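Local structure of probable N-glycosylase/DNA lyase (Thermotoga maritima, 3N0U) at residues G139-S144 with L155-K160. The protein is probably an N-glycosylase/DNA lyase, a largely helical member of the 8-oxoguanine DNA glycosylase family in the helix-hairpin-helix clan. Sequence-based numbering, arbitrary orientation.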
loop_
_atom_site.group_PDB
_atom_site.type_symbol
_atom_site.label_atom_id
_atom_site.label_comp_id
_atom_site.label_asym_id
_atom_site.label_seq_id
_atom_site.Cartn_x
_atom_site.Cartn_y
_atom_site.Cartn_z
ATOM N N GLY A 139 0.266 -8.070 -5.961
ATOM C CA GLY A 139 1.378 -8.890 -5.512
ATOM C C GLY A 139 1.732 -8.629 -4.055
ATOM O O GLY A 139 0.935 -8.081 -3.293
ATOM N N TRP A 140 2.947 -8.998 -3.662
ATOM C CA TRP A 140 3.343 -8.879 -2.264
ATOM C C TRP A 140 3.267 -7.434 -1.765
ATOM O O TRP A 140 2.747 -7.171 -0.685
ATOM C CB TRP A 140 4.743 -9.459 -2.064
ATOM C CG TRP A 140 4.696 -10.928 -2.212
ATOM C CD1 TRP A 140 4.946 -11.651 -3.338
ATOM C CD2 TRP A 140 4.302 -11.860 -1.209
ATOM N NE1 TRP A 140 4.750 -12.990 -3.089
ATOM C CE2 TRP A 140 4.350 -13.142 -1.788
ATOM C CE3 TRP A 140 3.917 -11.738 0.130
ATOM C CZ2 TRP A 140 4.028 -14.289 -1.081
ATOM C CZ3 TRP A 140 3.611 -12.884 0.834
ATOM C CH2 TRP A 140 3.654 -14.139 0.224
ATOM N N LYS A 141 3.739 -6.501 -2.581
ATOM C CA LYS A 141 3.775 -5.098 -2.196
ATOM C C LYS A 141 2.369 -4.536 -2.088
ATOM O O LYS A 141 2.034 -3.849 -1.122
ATOM C CB LYS A 141 4.561 -4.307 -3.246
ATOM C CG LYS A 141 4.632 -2.825 -3.014
ATOM C CD LYS A 141 5.159 -2.142 -4.282
ATOM C CE LYS A 141 4.042 -1.880 -5.278
ATOM N NZ LYS A 141 4.496 -2.038 -6.676
ATOM N N GLU A 142 1.544 -4.811 -3.091
ATOM C CA GLU A 142 0.211 -4.235 -3.130
ATOM C C GLU A 142 -0.713 -4.844 -2.079
ATOM O O GLU A 142 -1.598 -4.168 -1.571
ATOM C CB GLU A 142 -0.386 -4.389 -4.534
ATOM C CG GLU A 142 0.421 -3.722 -5.659
ATOM C CD GLU A 142 1.704 -4.502 -6.167
ATOM O OE1 GLU A 142 1.953 -5.708 -5.867
ATOM O OE2 GLU A 142 2.472 -3.866 -6.927
ATOM N N ALA A 143 -0.519 -6.123 -1.763
ATOM C CA ALA A 143 -1.298 -6.758 -0.703
ATOM C C ALA A 143 -0.933 -6.148 0.645
ATOM O O ALA A 143 -1.811 -5.890 1.487
ATOM C CB ALA A 143 -1.035 -8.244 -0.671
ATOM N N SER A 144 0.355 -5.916 0.871
ATOM C CA SER A 144 0.792 -5.228 2.082
ATOM C C SER A 144 0.189 -3.844 2.187
ATOM O O SER A 144 -0.244 -3.425 3.250
ATOM C CB SER A 144 2.308 -5.110 2.096
ATOM O OG SER A 144 2.900 -6.395 1.963
ATOM N N LEU A 155 3.011 -4.886 8.661
ATOM C CA LEU A 155 3.575 -5.201 7.333
ATOM C C LEU A 155 4.278 -4.013 6.695
ATOM O O LEU A 155 3.835 -2.887 6.840
ATOM C CB LEU A 155 2.467 -5.673 6.384
ATOM C CG LEU A 155 1.592 -6.833 6.890
ATOM C CD1 LEU A 155 0.585 -7.220 5.787
ATOM C CD2 LEU A 155 2.454 -8.039 7.330
ATOM N N ALA A 156 5.390 -4.280 6.011
ATOM C CA ALA A 156 6.062 -3.278 5.193
ATOM C C ALA A 156 5.545 -3.268 3.774
ATOM O O ALA A 156 5.137 -4.309 3.232
ATOM C CB ALA A 156 7.549 -3.546 5.159
ATOM N N ILE A 157 5.599 -2.089 3.161
ATOM C CA ILE A 157 5.250 -1.915 1.758
ATOM C C ILE A 157 6.542 -1.627 1.002
ATOM O O ILE A 157 7.027 -0.494 0.961
ATOM C CB ILE A 157 4.246 -0.760 1.564
ATOM C CG1 ILE A 157 3.020 -0.972 2.456
ATOM C CG2 ILE A 157 3.834 -0.668 0.121
ATOM C CD1 ILE A 157 2.182 0.313 2.632
ATOM N N LEU A 158 7.089 -2.664 0.382
ATOM C CA LEU A 158 8.397 -2.570 -0.244
ATOM C C LEU A 158 8.283 -2.129 -1.695
ATOM O O LEU A 158 8.449 -2.924 -2.621
ATOM C CB LEU A 158 9.136 -3.909 -0.117
ATOM C CG LEU A 158 9.337 -4.375 1.329
ATOM C CD1 LEU A 158 9.984 -5.772 1.393
ATOM C CD2 LEU A 158 10.181 -3.354 2.133
ATOM N N ASP A 159 8.014 -0.842 -1.879
ATOM C CA ASP A 159 7.939 -0.291 -3.210
ATOM C C ASP A 159 9.292 0.254 -3.623
ATOM O O ASP A 159 10.260 0.145 -2.884
ATOM C CB ASP A 159 6.844 0.765 -3.316
ATOM C CG ASP A 159 7.095 1.968 -2.453
ATOM O OD1 ASP A 159 6.147 2.763 -2.282
ATOM O OD2 ASP A 159 8.217 2.130 -1.948
ATOM N N LYS A 160 9.371 0.808 -4.821
ATOM C CA LYS A 160 10.662 1.181 -5.354
ATOM C C LYS A 160 11.335 2.251 -4.497
ATOM O O LYS A 160 12.540 2.203 -4.309
ATOM C CB LYS A 160 10.552 1.612 -6.818
ATOM C CG LYS A 160 10.460 0.425 -7.762
ATOM C CD LYS A 160 10.830 0.797 -9.191
ATOM C CE LYS A 160 10.776 -0.420 -10.109
ATOM N NZ LYS A 160 11.314 -0.133 -11.466
HETATM O O HOH W 1 7.099 0.099 -6.813
#
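Leu155 begins the contact by setting its CD1 methyl 4.2 Å from Ser144 CA, while Phe125 and Arg128 of helix 124-134 also touch its side chain. At Ala156 the backbone takes over: its carbonyl O lies 3.2 Å from Ser144 CB and also accepts a hydrogen bond from Tyr184 OH. Ser144 OG sits beside its own backbone N (chi1 -56°), which turns the hydroxyl back along the helix to donate to Trp140 O at 2.8 Å. Ser144 N bonds the same oxygen from the opposite face of the carbonyl plane, and Arg128 NH1 adds a further bond to the hydroxyl. Ile157 splits its branches over the first helical turn, CG1 reaching 4.0 Å from Ser144 C and CG2 3.9 Å from Lys141 O. The Lys141 chain crosses Ile157 at about a right angle and continues past the carbonyl of Leu158, the residue at the centre of an inverse gamma turn. It reaches Asp159 through methylene carbon, CD standing 3.5 Å from Asp159 CB. Bends at chi3 and chi4 then swing NZ to Glu142 OE2, a 2.7 Å salt bridge meeting the carboxylate from above its plane, and NZ also donates to Ala61 O. Asp159 instead N-caps helix 160-168 through OD2 and Val162 N. Helices 124-134 and 140-148, with sodium bound at Val132, Ala135 and Ile138, are consistent with the family's helix-hairpin-helix motif. Its second helix thus meets the loop through van der Waals contacts, the polar ends of Lys141 and Asp159 being fixed by other partners.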